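Long-range contacts in nucleoporin nup120 (Schizosaccharomyces pombe, PDB 4GQ2), which serves as a structural component of the nuclear pore complex, whose members can also dock or interact with transiently associated nuclear transport factors: residues N664-S669 / L777-C782; K6-P11 / A679-S684; G70-R75 / D88-S93. All coordinates share one frame; numbering follows the deposited sequence.

Interaction 1. Residues N664-S669 / L777-C782; sequences NHSAQS and LNYSEC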
loop_
_atom_site.group_PDB
_atom_site.type_symbol
_atom_site.label_atom_id
_atom_site.label_comp_id
_atom_site.label_asym_id
_atom_site.label_seq_id
_atom_site.Cartn_x
_atom_site.Cartn_y
_atom_site.Cartn_z
ATOM N N ASN A 664 -7.848 -15.884 20.859
ATOM C CA ASN A 664 -9.270 -15.619 20.844
ATOM C C ASN A 664 -9.574 -14.386 20.003
ATOM O O ASN A 664 -8.998 -13.317 20.222
ATOM C CB ASN A 664 -9.783 -15.452 22.271
ATOM C CG ASN A 664 -9.306 -16.562 23.198
ATOM O OD1 ASN A 664 -8.353 -16.384 23.956
ATOM N ND2 ASN A 664 -9.959 -17.718 23.130
ATOM N N HIS A 665 -10.452 -14.556 19.017
ATOM C CA HIS A 665 -10.967 -13.435 18.240
ATOM C C HIS A 665 -11.739 -12.530 19.143
ATOM O O HIS A 665 -12.478 -12.998 20.014
ATOM C CB HIS A 665 -11.852 -13.927 17.112
ATOM C CG HIS A 665 -12.425 -12.817 16.268
ATOM N ND1 HIS A 665 -11.684 -12.129 15.379
ATOM C CD2 HIS A 665 -13.710 -12.284 16.209
ATOM C CE1 HIS A 665 -12.455 -11.202 14.778
ATOM N NE2 HIS A 665 -13.695 -11.300 15.286
ATOM N N SER A 666 -11.584 -11.224 18.949
ATOM C CA SER A 666 -12.082 -10.267 19.925
ATOM C C SER A 666 -13.300 -9.468 19.514
ATOM O O SER A 666 -13.590 -9.296 18.328
ATOM C CB SER A 666 -10.977 -9.304 20.348
ATOM O OG SER A 666 -11.518 -8.226 21.098
ATOM N N ALA A 667 -13.999 -8.993 20.543
ATOM C CA ALA A 667 -15.033 -7.978 20.441
ATOM C C ALA A 667 -14.760 -6.920 21.521
ATOM O O ALA A 667 -14.597 -7.253 22.695
ATOM C CB ALA A 667 -16.408 -8.603 20.627
ATOM N N GLN A 668 -14.696 -5.649 21.130
ATOM C CA GLN A 668 -14.917 -5.243 19.747
ATOM C C GLN A 668 -13.732 -4.501 19.127
ATOM O O GLN A 668 -12.800 -5.131 18.634
ATOM C CB GLN A 668 -16.209 -4.423 19.615
ATOM C CG GLN A 668 -17.478 -5.258 19.565
ATOM C CD GLN A 668 -18.662 -4.495 19.003
ATOM O OE1 GLN A 668 -19.035 -3.436 19.511
ATOM N NE2 GLN A 668 -19.268 -5.036 17.952
ATOM N N SER A 669 -13.773 -3.169 19.174
ATOM C CA SER A 669 -12.940 -2.324 18.322
ATOM C C SER A 669 -11.480 -2.221 18.754
ATOM O O SER A 669 -11.195 -1.931 19.912
ATOM C CB SER A 669 -13.547 -0.923 18.197
ATOM O OG SER A 669 -12.893 -0.171 17.184
ATOM N N LEU A 777 -9.935 -6.872 10.953
ATOM C CA LEU A 777 -10.840 -8.031 10.882
ATOM C C LEU A 777 -10.337 -9.236 11.678
ATOM O O LEU A 777 -11.119 -10.111 12.050
ATOM C CB LEU A 777 -11.084 -8.464 9.433
ATOM C CG LEU A 777 -11.851 -7.507 8.521
ATOM C CD1 LEU A 777 -11.718 -7.934 7.065
ATOM C CD2 LEU A 777 -13.311 -7.428 8.943
ATOM N N ASN A 778 -9.031 -9.285 11.921
ATOM C CA ASN A 778 -8.428 -10.402 12.633
ATOM C C ASN A 778 -8.061 -10.033 14.062
ATOM O O ASN A 778 -7.291 -10.743 14.714
ATOM C CB ASN A 778 -7.199 -10.897 11.878
ATOM C CG ASN A 778 -7.560 -11.627 10.608
ATOM O OD1 ASN A 778 -7.913 -12.800 10.640
ATOM N ND2 ASN A 778 -7.477 -10.933 9.477
ATOM N N TYR A 779 -8.611 -8.915 14.536
ATOM C CA TYR A 779 -8.306 -8.394 15.863
ATOM C C TYR A 779 -8.535 -9.462 16.925
ATOM O O TYR A 779 -9.575 -10.122 16.946
ATOM C CB TYR A 779 -9.131 -7.139 16.165
ATOM C CG TYR A 779 -8.872 -6.574 17.544
ATOM C CD1 TYR A 779 -7.589 -6.188 17.925
ATOM C CD2 TYR A 779 -9.905 -6.431 18.471
ATOM C CE1 TYR A 779 -7.342 -5.673 19.182
ATOM C CE2 TYR A 779 -9.667 -5.915 19.736
ATOM C CZ TYR A 779 -8.382 -5.540 20.083
ATOM O OH TYR A 779 -8.114 -5.027 21.329
ATOM N N SER A 780 -7.549 -9.642 17.794
ATOM C CA SER A 780 -7.571 -10.759 18.721
ATOM C C SER A 780 -6.930 -10.455 20.064
ATOM O O SER A 780 -6.063 -9.582 20.183
ATOM C CB SER A 780 -6.897 -11.982 18.090
ATOM O OG SER A 780 -7.659 -12.463 16.993
ATOM N N GLU A 781 -7.368 -11.195 21.075
ATOM C CA GLU A 781 -6.824 -11.060 22.415
ATOM C C GLU A 781 -6.504 -12.416 22.998
ATOM O O GLU A 781 -7.068 -13.427 22.573
ATOM C CB GLU A 781 -7.808 -10.323 23.312
ATOM C CG GLU A 781 -7.760 -8.820 23.148
ATOM C CD GLU A 781 -8.783 -8.121 24.010
ATOM O OE1 GLU A 781 -8.370 -7.421 24.960
ATOM O OE2 GLU A 781 -9.995 -8.284 23.743
ATOM N N CYS A 782 -5.576 -12.428 23.952
ATOM C CA CYS A 782 -5.288 -13.613 24.753
ATOM C C CYS A 782 -6.140 -13.519 26.008
ATOM O O CYS A 782 -5.861 -12.705 26.889
ATOM C CB CYS A 782 -3.801 -13.675 25.109
ATOM S SG CYS A 782 -3.303 -15.184 25.977
#
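Ser666 reaches into a corner formed by Tyr779 and Glu781, and each of its side-chain atoms has a definable neighbour there. Ser666 CB lies 3.6 Å from CD2 of Tyr779 and also skirts the Glu781 carboxylate. One bond further out, Ser666 OG donates to Glu781 OE2 (3.1 Å), approaching on the anti side and out of the carboxylate plane by 32°. The same Ser666 OG passes 3.3 Å from Tyr779 CE2. A chi1 of 169° sets OG anti to the backbone N, on the side where Glu781 OE2 and Tyr779 CE2 lie, while the Ser666 amide N donates separately to Tyr779 O at 3.0 Å. The backbone evidence defines a minimal two-stranded antiparallel sheet, 664-665 against 780-781, in a region otherwise dominated by helices: Asn664 and Glu781 are a hydrogen-bonded pair, held by Glu781 N to Asn664 O (2.8 Å), and His665 and Ser780 a non-hydrogen-bonded one. Beyond the ladder, Leu777 O sits at the edge of the His665 imidazole, near its plane and 3.2 Å from His665 CE1. Gln668 O lies 3.2 Å from Tyr779 CD2, on the other side of the ring plane from Ser666 OG, both oblique to it, while the tyrosine hydroxyl is hydrogen-bonded to Ser93 OG. Asn664 OD1, in turn, accepts from the backbone N of Phe783.

Interaction 2. Residues K6-P11 / A679-S684; sequences KHAVVP and ARVLDS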
loop_
_atom_site.group_PDB
_atom_site.type_symbol
_atom_site.label_atom_id
_atom_site.label_comp_id
_atom_site.label_asym_id
_atom_site.label_seq_id
_atom_site.Cartn_x
_atom_site.Cartn_y
_atom_site.Cartn_z
ATOM N N LYS A 6 13.656 -7.938 18.062
ATOM C CA LYS A 6 13.277 -7.094 16.940
ATOM C C LYS A 6 12.271 -6.066 17.396
ATOM O O LYS A 6 11.685 -6.189 18.475
ATOM C CB LYS A 6 12.709 -7.932 15.794
ATOM C CG LYS A 6 13.781 -8.439 14.854
ATOM C CD LYS A 6 13.405 -9.786 14.272
ATOM C CE LYS A 6 14.611 -10.479 13.662
ATOM N NZ LYS A 6 15.210 -9.684 12.556
ATOM N N HIS A 7 12.072 -5.043 16.580
ATOM C CA HIS A 7 11.071 -4.046 16.907
ATOM C C HIS A 7 10.139 -3.750 15.772
ATOM O O HIS A 7 10.453 -3.998 14.607
ATOM C CB HIS A 7 11.718 -2.786 17.496
ATOM C CG HIS A 7 12.619 -2.031 16.543
ATOM N ND1 HIS A 7 13.155 -2.588 15.443
ATOM C CD2 HIS A 7 13.097 -0.722 16.592
ATOM C CE1 HIS A 7 13.913 -1.677 14.803
ATOM N NE2 HIS A 7 13.878 -0.537 15.509
ATOM N N ALA A 8 8.955 -3.268 16.126
ATOM C CA ALA A 8 8.006 -2.746 15.161
ATOM C C ALA A 8 8.048 -1.229 15.261
ATOM O O ALA A 8 7.836 -0.676 16.333
ATOM C CB ALA A 8 6.612 -3.263 15.464
ATOM N N VAL A 9 8.325 -0.572 14.140
ATOM C CA VAL A 9 8.512 0.871 14.093
ATOM C C VAL A 9 7.293 1.558 13.479
ATOM O O VAL A 9 6.811 1.147 12.425
ATOM C CB VAL A 9 9.777 1.236 13.267
ATOM C CG1 VAL A 9 9.945 2.743 13.164
ATOM C CG2 VAL A 9 11.029 0.623 13.883
ATOM N N VAL A 10 6.797 2.602 14.135
ATOM C CA VAL A 10 5.744 3.438 13.561
ATOM C C VAL A 10 6.182 4.904 13.595
ATOM O O VAL A 10 6.491 5.433 14.664
ATOM C CB VAL A 10 4.380 3.259 14.276
ATOM C CG1 VAL A 10 3.288 4.057 13.576
ATOM C CG2 VAL A 10 3.986 1.799 14.320
ATOM N N PRO A 11 6.237 5.559 12.419
ATOM C CA PRO A 11 6.567 6.968 12.395
ATOM C C PRO A 11 5.485 7.755 13.114
ATOM O O PRO A 11 4.314 7.383 13.061
ATOM C CB PRO A 11 6.554 7.308 10.896
ATOM C CG PRO A 11 6.806 6.016 10.211
ATOM C CD PRO A 11 6.080 5.012 11.061
ATOM N N ALA A 679 -0.281 -4.103 10.819
ATOM C CA ALA A 679 -0.019 -4.003 9.378
ATOM C C ALA A 679 1.466 -3.918 9.044
ATOM O O ALA A 679 1.921 -4.546 8.094
ATOM C CB ALA A 679 -0.769 -2.827 8.766
ATOM N N ARG A 680 2.224 -3.162 9.832
ATOM C CA ARG A 680 3.659 -3.018 9.587
ATOM C C ARG A 680 4.405 -4.318 9.855
ATOM O O ARG A 680 5.249 -4.731 9.053
ATOM C CB ARG A 680 4.239 -1.840 10.385
ATOM C CG ARG A 680 3.798 -0.495 9.811
ATOM C CD ARG A 680 4.212 0.716 10.641
ATOM N NE ARG A 680 3.781 1.945 9.977
ATOM C CZ ARG A 680 4.510 2.638 9.103
ATOM N NH1 ARG A 680 5.750 2.265 8.804
ATOM N NH2 ARG A 680 3.998 3.731 8.544
ATOM N N VAL A 681 4.071 -4.981 10.963
ATOM C CA VAL A 681 4.679 -6.275 11.276
ATOM C C VAL A 681 4.296 -7.335 10.229
ATOM O O VAL A 681 5.168 -8.069 9.755
ATOM C CB VAL A 681 4.325 -6.755 12.703
ATOM C CG1 VAL A 681 4.777 -8.190 12.923
ATOM C CG2 VAL A 681 4.948 -5.837 13.741
ATOM N N LEU A 682 3.009 -7.399 9.863
ATOM C CA LEU A 682 2.554 -8.311 8.803
ATOM C C LEU A 682 3.313 -8.104 7.489
ATOM O O LEU A 682 3.823 -9.064 6.907
ATOM C CB LEU A 682 1.041 -8.194 8.562
ATOM C CG LEU A 682 0.163 -8.815 9.653
ATOM C CD1 LEU A 682 -1.310 -8.581 9.365
ATOM C CD2 LEU A 682 0.463 -10.302 9.839
ATOM N N ASP A 683 3.391 -6.854 7.034
ATOM C CA ASP A 683 4.090 -6.527 5.795
ATOM C C ASP A 683 5.509 -7.098 5.851
ATOM O O ASP A 683 5.986 -7.729 4.904
ATOM C CB ASP A 683 4.125 -5.004 5.606
ATOM C CG ASP A 683 4.913 -4.581 4.383
ATOM O OD1 ASP A 683 4.358 -4.625 3.271
ATOM O OD2 ASP A 683 6.091 -4.197 4.533
ATOM N N SER A 684 6.163 -6.883 6.988
ATOM C CA SER A 684 7.532 -7.324 7.198
ATOM C C SER A 684 7.649 -8.859 7.247
ATOM O O SER A 684 8.571 -9.434 6.683
ATOM C CB SER A 684 8.086 -6.665 8.463
ATOM O OG SER A 684 9.346 -7.198 8.787
#
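One face of the Arg680 guanidinium is covered by the pyrrolidine ring of Pro11: Pro11 CD stands 3.3 Å above the plane, over its centre, and is 3.5 Å from Arg680 CZ. The two side chains arrive from opposite directions, Arg680 from the helix and Pro11 from the strand, so the contact is an aliphatic methylene laid on a flat cation. Val10 CG1 and Val9 O lie obliquely to the same group. The shape of the arginine explains its reach. CG is anti to the carbonyl carbon (chi1 -72°), and the chain then runs extended from CG to NE. Along it, Arg680 CD meets Val9 O at 3.2 Å and Val10 CG2 at 3.8 Å, the valine crossing it at a slant. The CD methylene next to a charged group probably suits the carbonyl oxygen electrostatically, whereas Arg680 NE stays 4.0 Å from Val9 O. One residue on, contact becomes purely apolar: Val681 CG2 touches Ala8 CB at 3.5 Å, at the pair whose CA atoms are nearest across the segments. Ser16 and Asn431 add loop contacts to Arg680. The segment axes approach to 8.4 Å with 125° between their directions, which is evidence for a helix running obliquely across a strand. That strand, 3-11, pairs antiparallel with 539-544 and parallel with 390-395 in a mixed sheet. A strand from the chain start completing a sheet of late strands is consistent with the ring closure of beta-propellers, here with helix 672-703 of the helical region packed against the closing strand.

Interaction 3. Residues G70-R75 / D88-S93; sequences GSQTLR and DVSLNS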
loop_
_atom_site.group_PDB
_atom_site.type_symbol
_atom_site.label_atom_id
_atom_site.label_comp_id
_atom_site.label_asym_id
_atom_site.label_seq_id
_atom_site.Cartn_x
_atom_site.Cartn_y
_atom_site.Cartn_z
ATOM N N GLY A 70 -10.686 1.716 29.739
ATOM C CA GLY A 70 -9.422 1.275 30.329
ATOM C C GLY A 70 -8.355 2.348 30.192
ATOM O O GLY A 70 -8.670 3.527 29.997
ATOM N N SER A 71 -7.093 1.936 30.282
ATOM C CA SER A 71 -5.957 2.864 30.268
ATOM C C SER A 71 -5.765 3.600 28.944
ATOM O O SER A 71 -5.868 3.008 27.869
ATOM C CB SER A 71 -4.664 2.125 30.607
ATOM O OG SER A 71 -4.825 1.293 31.741
ATOM N N GLN A 72 -5.488 4.897 29.032
ATOM C CA GLN A 72 -5.001 5.636 27.877
ATOM C C GLN A 72 -3.477 5.685 27.940
ATOM O O GLN A 72 -2.900 5.906 29.007
ATOM C CB GLN A 72 -5.602 7.042 27.800
ATOM C CG GLN A 72 -5.595 7.614 26.386
ATOM C CD GLN A 72 -6.604 8.730 26.167
ATOM O OE1 GLN A 72 -6.960 9.460 27.094
ATOM N NE2 GLN A 72 -7.066 8.870 24.926
ATOM N N THR A 73 -2.838 5.442 26.798
ATOM C CA THR A 73 -1.384 5.432 26.703
ATOM C C THR A 73 -0.965 6.507 25.707
ATOM O O THR A 73 -1.282 6.434 24.521
ATOM C CB THR A 73 -0.847 4.042 26.302
ATOM O OG1 THR A 73 -1.369 3.048 27.194
ATOM C CG2 THR A 73 0.662 4.007 26.371
ATOM N N LEU A 74 -0.267 7.516 26.213
ATOM C CA LEU A 74 0.001 8.725 25.450
ATOM C C LEU A 74 1.479 8.945 25.203
ATOM O O LEU A 74 2.298 8.835 26.114
ATOM C CB LEU A 74 -0.597 9.940 26.164
ATOM C CG LEU A 74 -2.109 9.901 26.429
ATOM C CD1 LEU A 74 -2.524 11.118 27.246
ATOM C CD2 LEU A 74 -2.907 9.812 25.127
ATOM N N ARG A 75 1.814 9.273 23.963
ATOM C CA ARG A 75 3.186 9.541 23.611
ATOM C C ARG A 75 3.396 11.030 23.372
ATOM O O ARG A 75 2.779 11.625 22.483
ATOM C CB ARG A 75 3.596 8.704 22.395
ATOM C CG ARG A 75 4.754 9.252 21.582
ATOM C CD ARG A 75 6.091 9.157 22.297
ATOM N NE ARG A 75 7.062 9.977 21.576
ATOM C CZ ARG A 75 7.991 9.500 20.757
ATOM N NH1 ARG A 75 8.117 8.190 20.569
ATOM N NH2 ARG A 75 8.800 10.343 20.124
ATOM N N ASP A 88 -2.035 9.468 20.872
ATOM C CA ASP A 88 -2.567 8.292 21.557
ATOM C C ASP A 88 -1.951 7.028 20.948
ATOM O O ASP A 88 -2.089 6.768 19.752
ATOM C CB ASP A 88 -4.096 8.255 21.461
ATOM C CG ASP A 88 -4.716 7.083 22.224
ATOM O OD1 ASP A 88 -3.982 6.152 22.608
ATOM O OD2 ASP A 88 -5.946 7.085 22.440
ATOM N N VAL A 89 -1.267 6.244 21.776
ATOM C CA VAL A 89 -0.591 5.040 21.299
ATOM C C VAL A 89 -1.123 3.789 21.990
ATOM O O VAL A 89 -0.434 2.765 22.043
ATOM C CB VAL A 89 0.945 5.137 21.459
ATOM C CG1 VAL A 89 1.499 6.285 20.627
ATOM C CG2 VAL A 89 1.331 5.313 22.925
ATOM N N SER A 90 -2.352 3.880 22.506
ATOM C CA SER A 90 -3.003 2.766 23.209
ATOM C C SER A 90 -3.117 1.548 22.311
ATOM O O SER A 90 -3.519 1.665 21.157
ATOM C CB SER A 90 -4.406 3.155 23.676
ATOM O OG SER A 90 -4.408 4.425 24.295
ATOM N N LEU A 91 -2.765 0.386 22.856
ATOM C CA LEU A 91 -2.850 -0.894 22.147
ATOM C C LEU A 91 -4.115 -1.667 22.509
ATOM O O LEU A 91 -4.631 -2.436 21.693
ATOM C CB LEU A 91 -1.611 -1.753 22.435
ATOM C CG LEU A 91 -0.481 -1.835 21.397
ATOM C CD1 LEU A 91 -0.413 -0.594 20.533
ATOM C CD2 LEU A 91 0.867 -2.093 22.059
ATOM N N ASN A 92 -4.601 -1.461 23.734
ATOM C CA ASN A 92 -5.819 -2.112 24.222
ATOM C C ASN A 92 -7.074 -1.508 23.611
ATOM O O ASN A 92 -7.075 -0.348 23.192
ATOM C CB ASN A 92 -5.910 -2.024 25.748
ATOM C CG ASN A 92 -4.842 -2.842 26.451
ATOM O OD1 ASN A 92 -4.568 -3.988 26.083
ATOM N ND2 ASN A 92 -4.234 -2.255 27.477
ATOM N N SER A 93 -8.135 -2.301 23.550
ATOM C CA SER A 93 -9.431 -1.795 23.106
ATOM C C SER A 93 -10.106 -1.034 24.243
ATOM O O SER A 93 -9.986 -1.417 25.410
ATOM C CB SER A 93 -10.331 -2.932 22.601
ATOM O OG SER A 93 -10.215 -4.097 23.401
#
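Gln72 NE2 donates to Asp88 OD2 over 3.3 Å in a nearly straight bond (173°). The acceptor lies in the amide plane of Gln72, but the donor comes from above the carboxylate, whose plane is turned 76° from the amide. Asp88 CG, anti to the backbone N (chi1 -177°), carries the carboxylate toward Gln72 and Ser90. Thr73 is gripped at both backbone ends: its N donates to Ser90 OG (3.1 Å), and its O accepts from Val89 N (2.8 Å). Apolar contacts continue beside these bonds, Thr73 CG2 against Val89 CG2 (3.7 Å) and Arg75 CB against Val89 CG1 (3.7 Å). In the second shell, Asp88 OD1 accepts from Ser90 N at 2.8 Å, an Asx turn that positions Ser90 for Thr73, while Ser99 OG bonds to OD2. Replacing Asp88 by an alanine would probably leave the Gln72 amide and the Ser90 N-H without this acceptor and the turn free to shift. Leu74 and Asp88 form an antiparallel non-hydrogen-bonded bridge between strands 73-79 and 83-88. On the other side of 73-79 runs strand 59-64, Tyr533 of strand 532-536 touches Thr73 and Leu91, and Phe673 of helix 672-703 packs on Val89 and Leu91.

How the interactions relate
Interactions 2 and 3 are buried, whereas interaction 1 is only partly so and includes exposed residues. Chemistry follows place: 6-11 / 679-684 joins a propeller sheet to a helix through aliphatic and guanidinium packing; 70-75 / 88-93 has a single bridge and is otherwise a loop held by side-chain and backbone hydrogen bonds, whereas 664-669 / 777-782 contains a two-residue strand ladder. Helix 672-703 relates all three, since it follows strand 664-665 in the chain, supplies 679-684, and touches 88-93 through Phe673. Interactions 1 and 3 meet directly, Ser93 lying against both Tyr779 and Ser669, which ties a propeller loop to the small helical-region sheet. Interaction 2 stays about 7 Å from either at nearest atoms.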